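Local coordinates for protein glutathione S-transferase omega-like 2 (Saccharomyces cerevisiae, PDB 5LKB) that acts as a one-cysteine glutathione-dependent thiol transferase, reducing dehydroascorbate and dimethylarsinic acid, and reacts with glutathionyl-(hydro)quinones, at residues W39-L44 against N132-G137; G78-D83 against Y138-D143. All coordinates share one frame; numbering follows the deposited sequence.

Interaction 1 of 2, residues W39-L44 against N132-G137; sequences WLYVSL and NEPHYG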
# COMPACT_ATOMS: atom_id res chain seq x y z
N TRP A 39 19.97 -1.88 -32.12
CA TRP A 39 20.15 -1.38 -30.77
C TRP A 39 18.80 -1.46 -30.06
O TRP A 39 17.74 -1.37 -30.67
CB TRP A 39 20.59 0.09 -30.76
CG TRP A 39 21.53 0.39 -29.62
CD1 TRP A 39 21.25 1.05 -28.47
CD2 TRP A 39 22.90 0.03 -29.55
NE1 TRP A 39 22.37 1.12 -27.67
CE2 TRP A 39 23.40 0.51 -28.35
CE3 TRP A 39 23.75 -0.63 -30.42
CZ2 TRP A 39 24.74 0.34 -27.99
CZ3 TRP A 39 25.02 -0.81 -30.07
CH2 TRP A 39 25.53 -0.33 -28.86
N LEU A 40 18.86 -1.69 -28.76
CA LEU A 40 17.68 -1.84 -27.93
C LEU A 40 17.75 -0.74 -26.88
O LEU A 40 18.62 -0.78 -25.99
CB LEU A 40 17.66 -3.25 -27.32
CG LEU A 40 16.42 -3.52 -26.46
CD1 LEU A 40 15.15 -3.49 -27.41
CD2 LEU A 40 16.54 -4.85 -25.79
N TYR A 41 16.82 0.24 -26.95
CA TYR A 41 16.73 1.32 -25.98
C TYR A 41 15.58 1.01 -25.02
O TYR A 41 14.47 0.73 -25.46
CB TYR A 41 16.41 2.66 -26.67
CG TYR A 41 17.53 3.18 -27.58
CD1 TYR A 41 18.59 3.92 -27.05
CD2 TYR A 41 17.53 2.93 -28.95
CE1 TYR A 41 19.61 4.39 -27.86
CE2 TYR A 41 18.54 3.41 -29.75
CZ TYR A 41 19.55 4.17 -29.21
OH TYR A 41 20.56 4.63 -30.04
N VAL A 42 15.86 1.04 -23.71
CA VAL A 42 14.91 0.59 -22.70
C VAL A 42 14.91 1.56 -21.54
O VAL A 42 15.79 2.40 -21.39
CB VAL A 42 15.25 -0.80 -22.14
CG1 VAL A 42 15.36 -1.83 -23.25
CG2 VAL A 42 16.57 -0.77 -21.41
N SER A 43 13.87 1.42 -20.71
CA SER A 43 13.94 1.78 -19.29
C SER A 43 13.94 0.51 -18.48
O SER A 43 13.18 -0.40 -18.75
CB SER A 43 12.78 2.66 -18.84
OG SER A 43 12.77 2.82 -17.41
N LEU A 44 14.79 0.44 -17.43
CA LEU A 44 14.71 -0.67 -16.48
C LEU A 44 13.47 -0.62 -15.58
O LEU A 44 13.11 -1.66 -15.04
CB LEU A 44 15.95 -0.64 -15.59
CG LEU A 44 17.28 -1.04 -16.21
CD1 LEU A 44 18.46 -0.64 -15.38
CD2 LEU A 44 17.24 -2.54 -16.41
N ASN A 132 23.98 7.24 -21.51
CA ASN A 132 23.84 8.16 -22.61
C ASN A 132 23.18 7.44 -23.77
O ASN A 132 23.02 6.22 -23.79
CB ASN A 132 25.22 8.71 -22.99
CG ASN A 132 26.17 7.64 -23.50
OD1 ASN A 132 26.17 6.49 -23.05
ND2 ASN A 132 27.05 8.02 -24.43
N GLU A 133 22.80 8.24 -24.78
CA GLU A 133 22.42 7.73 -26.09
C GLU A 133 23.72 7.77 -26.91
O GLU A 133 24.16 8.87 -27.28
CB GLU A 133 21.31 8.61 -26.68
CG GLU A 133 20.64 8.05 -27.94
CD GLU A 133 21.64 7.96 -29.09
OE1 GLU A 133 21.99 9.06 -29.60
OE2 GLU A 133 22.09 6.84 -29.40
N PRO A 134 24.38 6.64 -27.14
CA PRO A 134 25.79 6.67 -27.60
C PRO A 134 26.00 6.86 -29.09
O PRO A 134 27.15 7.10 -29.47
CB PRO A 134 26.32 5.30 -27.16
CG PRO A 134 25.10 4.39 -27.31
CD PRO A 134 23.90 5.25 -26.97
N HIS A 135 24.97 6.79 -29.93
CA HIS A 135 25.21 6.90 -31.38
C HIS A 135 25.14 8.35 -31.88
O HIS A 135 25.96 8.75 -32.73
CB HIS A 135 24.24 5.98 -32.11
CG HIS A 135 24.41 4.56 -31.73
ND1 HIS A 135 25.53 3.82 -32.05
CD2 HIS A 135 23.64 3.75 -30.96
CE1 HIS A 135 25.41 2.60 -31.56
NE2 HIS A 135 24.27 2.54 -30.89
N TYR A 136 24.22 9.15 -31.34
CA TYR A 136 23.98 10.51 -31.78
C TYR A 136 24.05 11.54 -30.68
O TYR A 136 23.84 12.73 -30.96
CB TYR A 136 22.60 10.60 -32.46
CG TYR A 136 22.30 9.37 -33.27
CD1 TYR A 136 22.90 9.17 -34.52
CD2 TYR A 136 21.48 8.37 -32.79
CE1 TYR A 136 22.66 8.02 -35.23
CE2 TYR A 136 21.23 7.22 -33.49
CZ TYR A 136 21.83 7.03 -34.73
OH TYR A 136 21.59 5.86 -35.42
N GLY A 137 24.21 11.13 -29.42
CA GLY A 137 24.11 12.06 -28.29
C GLY A 137 22.74 12.65 -28.03
O GLY A 137 22.65 13.75 -27.49
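Glu133 OE2 takes two donors, one from each face of its carboxylate plane: the hydroxyl of Tyr41, with OH to OE2 at 2.8 Å, and the backbone of its own loop, with His135 N to OE2 at 2.9 Å. The other oxygen, OE1, uses its syn lone pair for Tyr136 N and also takes Tyr138 N, so the carboxylate ties up the turn while holding the strand. Glu133 bends at chi2 (-64°) to bring its acid back over the loop, its plane turned 66° from the Tyr41 ring. Beside this, His135 stands edge-on over the Trp39 indole, a T-shaped pair with the centroids of the imidazole and of the indole's six-membered ring 4.3 Å apart, planes at 89°. The imidazole leads with NE2, which lies 3.2 Å from Trp39 CD2 and sits over the middle of the face, while His135 CD2 lies beside Tyr41 OH, which meets the imidazole at its edge. Pro134 adds apolar packing, CG meeting Trp39 CZ2 at 4.1 Å. With an alanine at Trp39 the aromatic face under His135 NE2 is gone, and the imidazole would probably be freer to turn while Ser68 OG is likely to lose a hydrogen-bond partner. Tyr136 OH, for its part, bonds to Trp162 NE1 on the neighbouring strand. The arrangement fastens the long loop ahead of helix 141-148 onto strand 38-42, an inner strand of the four-stranded mixed sheet in the thioredoxin-like N-terminal domain of a glutathione transferase.

Interaction 2 of 2, residues G78-D83 against Y138-D143; sequences GWRFLD and YKRISD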
# COMPACT_ATOMS: atom_id res chain seq x y z
N GLY A 78 9.13 13.40 -21.92
CA GLY A 78 9.35 12.00 -22.25
C GLY A 78 10.67 11.45 -21.73
O GLY A 78 11.51 12.14 -21.18
N TRP A 79 10.89 10.16 -22.01
CA TRP A 79 12.10 9.52 -21.50
C TRP A 79 13.33 10.25 -22.01
O TRP A 79 13.36 10.73 -23.16
CB TRP A 79 12.17 8.07 -21.94
CG TRP A 79 11.04 7.15 -21.55
CD1 TRP A 79 10.02 6.70 -22.32
CD2 TRP A 79 10.83 6.55 -20.24
NE1 TRP A 79 9.22 5.84 -21.64
CE2 TRP A 79 9.72 5.70 -20.36
CE3 TRP A 79 11.52 6.60 -19.02
CZ2 TRP A 79 9.24 4.94 -19.32
CZ3 TRP A 79 11.07 5.80 -17.97
CH2 TRP A 79 9.94 4.99 -18.12
N ARG A 80 14.37 10.24 -21.20
CA ARG A 80 15.57 11.03 -21.41
C ARG A 80 16.83 10.23 -21.09
O ARG A 80 16.82 9.21 -20.38
CB ARG A 80 15.53 12.38 -20.69
CG ARG A 80 15.73 12.31 -19.20
CD ARG A 80 15.54 13.68 -18.57
NE ARG A 80 15.95 13.61 -17.14
CZ ARG A 80 15.13 13.61 -16.08
NH1 ARG A 80 15.67 13.51 -14.87
NH2 ARG A 80 13.81 13.75 -16.19
N PHE A 81 17.94 10.69 -21.66
CA PHE A 81 19.25 10.13 -21.43
C PHE A 81 20.14 11.13 -20.66
O PHE A 81 19.86 12.34 -20.64
CB PHE A 81 19.93 9.86 -22.78
CG PHE A 81 19.21 8.88 -23.64
CD1 PHE A 81 19.46 7.54 -23.47
CD2 PHE A 81 18.32 9.29 -24.63
CE1 PHE A 81 18.82 6.60 -24.29
CE2 PHE A 81 17.65 8.36 -25.43
CZ PHE A 81 17.92 7.01 -25.28
N LEU A 82 21.21 10.60 -20.06
CA LEU A 82 22.25 11.44 -19.47
C LEU A 82 23.36 11.68 -20.49
O LEU A 82 23.65 10.83 -21.31
CB LEU A 82 22.88 10.77 -18.26
CG LEU A 82 22.09 10.91 -16.95
CD1 LEU A 82 22.88 10.20 -15.79
CD2 LEU A 82 21.81 12.34 -16.58
N ASP A 83 23.97 12.86 -20.42
CA ASP A 83 25.09 13.23 -21.29
C ASP A 83 26.38 12.46 -21.01
O ASP A 83 26.66 12.05 -19.87
CB ASP A 83 25.36 14.73 -21.16
CG ASP A 83 24.33 15.57 -21.86
OD1 ASP A 83 23.93 15.17 -22.98
OD2 ASP A 83 23.91 16.62 -21.32
N TYR A 138 21.66 12.01 -28.47
CA TYR A 138 20.34 12.57 -28.22
C TYR A 138 20.04 12.61 -26.72
O TYR A 138 20.46 11.71 -25.98
CB TYR A 138 19.28 11.72 -28.91
CG TYR A 138 19.28 11.73 -30.43
CD1 TYR A 138 19.52 12.89 -31.12
CD2 TYR A 138 18.95 10.58 -31.15
CE1 TYR A 138 19.46 12.92 -32.52
CE2 TYR A 138 18.90 10.60 -32.55
CZ TYR A 138 19.15 11.78 -33.21
OH TYR A 138 19.10 11.83 -34.59
N LYS A 139 19.38 13.66 -26.28
CA LYS A 139 19.01 13.74 -24.87
C LYS A 139 17.63 13.18 -24.60
O LYS A 139 17.27 12.98 -23.44
CB LYS A 139 19.12 15.20 -24.41
CG LYS A 139 20.44 15.77 -24.85
CD LYS A 139 20.93 16.98 -24.07
CE LYS A 139 19.95 18.14 -24.07
NZ LYS A 139 20.30 19.22 -25.05
N ARG A 140 16.84 12.92 -25.65
CA ARG A 140 15.46 12.53 -25.50
C ARG A 140 15.16 11.36 -26.40
O ARG A 140 15.61 11.31 -27.55
CB ARG A 140 14.50 13.65 -25.80
CG ARG A 140 14.55 14.80 -24.81
CD ARG A 140 13.92 14.46 -23.47
NE ARG A 140 14.07 15.56 -22.54
CZ ARG A 140 13.36 15.68 -21.42
NH1 ARG A 140 12.47 14.75 -21.12
NH2 ARG A 140 13.50 16.73 -20.64
N ILE A 141 14.42 10.37 -25.90
CA ILE A 141 14.00 9.29 -26.78
C ILE A 141 13.12 9.81 -27.95
O ILE A 141 13.05 9.19 -29.01
CB ILE A 141 13.34 8.15 -25.95
CG1 ILE A 141 13.60 6.82 -26.65
CG2 ILE A 141 11.89 8.38 -25.77
CD1 ILE A 141 13.17 5.60 -25.92
N SER A 142 12.42 10.91 -27.74
CA SER A 142 11.67 11.57 -28.82
C SER A 142 12.56 11.89 -30.02
O SER A 142 12.08 11.86 -31.15
CB SER A 142 11.02 12.87 -28.34
OG SER A 142 11.99 13.80 -27.89
N ASP A 143 13.86 12.15 -29.79
CA ASP A 143 14.80 12.41 -30.89
C ASP A 143 14.89 11.22 -31.84
O ASP A 143 15.03 11.41 -33.05
CB ASP A 143 16.19 12.80 -30.39
CG ASP A 143 16.19 14.11 -29.56
OD1 ASP A 143 15.41 15.04 -29.85
OD2 ASP A 143 17.02 14.20 -28.62
O HOH W 1 11.60 11.98 -24.89
O HOH W 2 18.57 14.73 -21.14
O HOH W 3 22.94 10.93 -24.65
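Segments 78-83 and 138-143 meet at a single beta bridge between Arg80 and Arg140, with Ile141 N to Trp79 O and Phe81 N to Lys139 O, both 3.0 Å, as its two backbone bonds. Water extends the join: one molecule links Trp79 O to Ser142 N, another Phe81 O to Lys139 O. The Phe81 ring lies against segment 138-143, CG anti to its own carbonyl carbon (chi1 -61°), which brings CD2 to 3.5 Å from Tyr138 O and CE2 to 4.3 Å from Ile141 CB. Ile141 CG2 packs on CB of the glutathione-binding Trp79 at 3.9 Å, at the edge of the indole. The long arms of Arg80 and Arg140 run alongside each other in the same direction, Arg80 CB lying over one face of the Arg140 guanidinium. Arg140 NH1 makes a weak bond to Gly78 O (2.8 Å) and a salt bridge to Asp75, whereas Arg80 bonds to Asn121 O and His73 ND1. At the start of helix 141-148, Arg140 N is held by Asp143 OD2, 3.2 Å away. Asp75, in a salt bridge with Arg140 and a long, weak ion pair with Arg80, probably offsets part of the repulsion between the two cationic arms.

The two contacts lie with their centres about 8 Å apart on the same side of the chain's centre, and their segments alternate along the sequence: 39-44, 78-83, 132-137, 138-143. The last two are continuous, so one run of chain, ending in helix 141-148, meets strand 38-42 in interaction 1 and the loop after strand 66-69 in interaction 2. They also touch directly, Tyr41 CD1 to Phe81 CZ at 3.6 Å and Ser43 OG to Trp79 CZ3 at 3.5 Å. Together they join the sheet to loops around the glutathione site, where Trp79 lies about 5 Å, side chain to side chain, from the nucleophile Cys46.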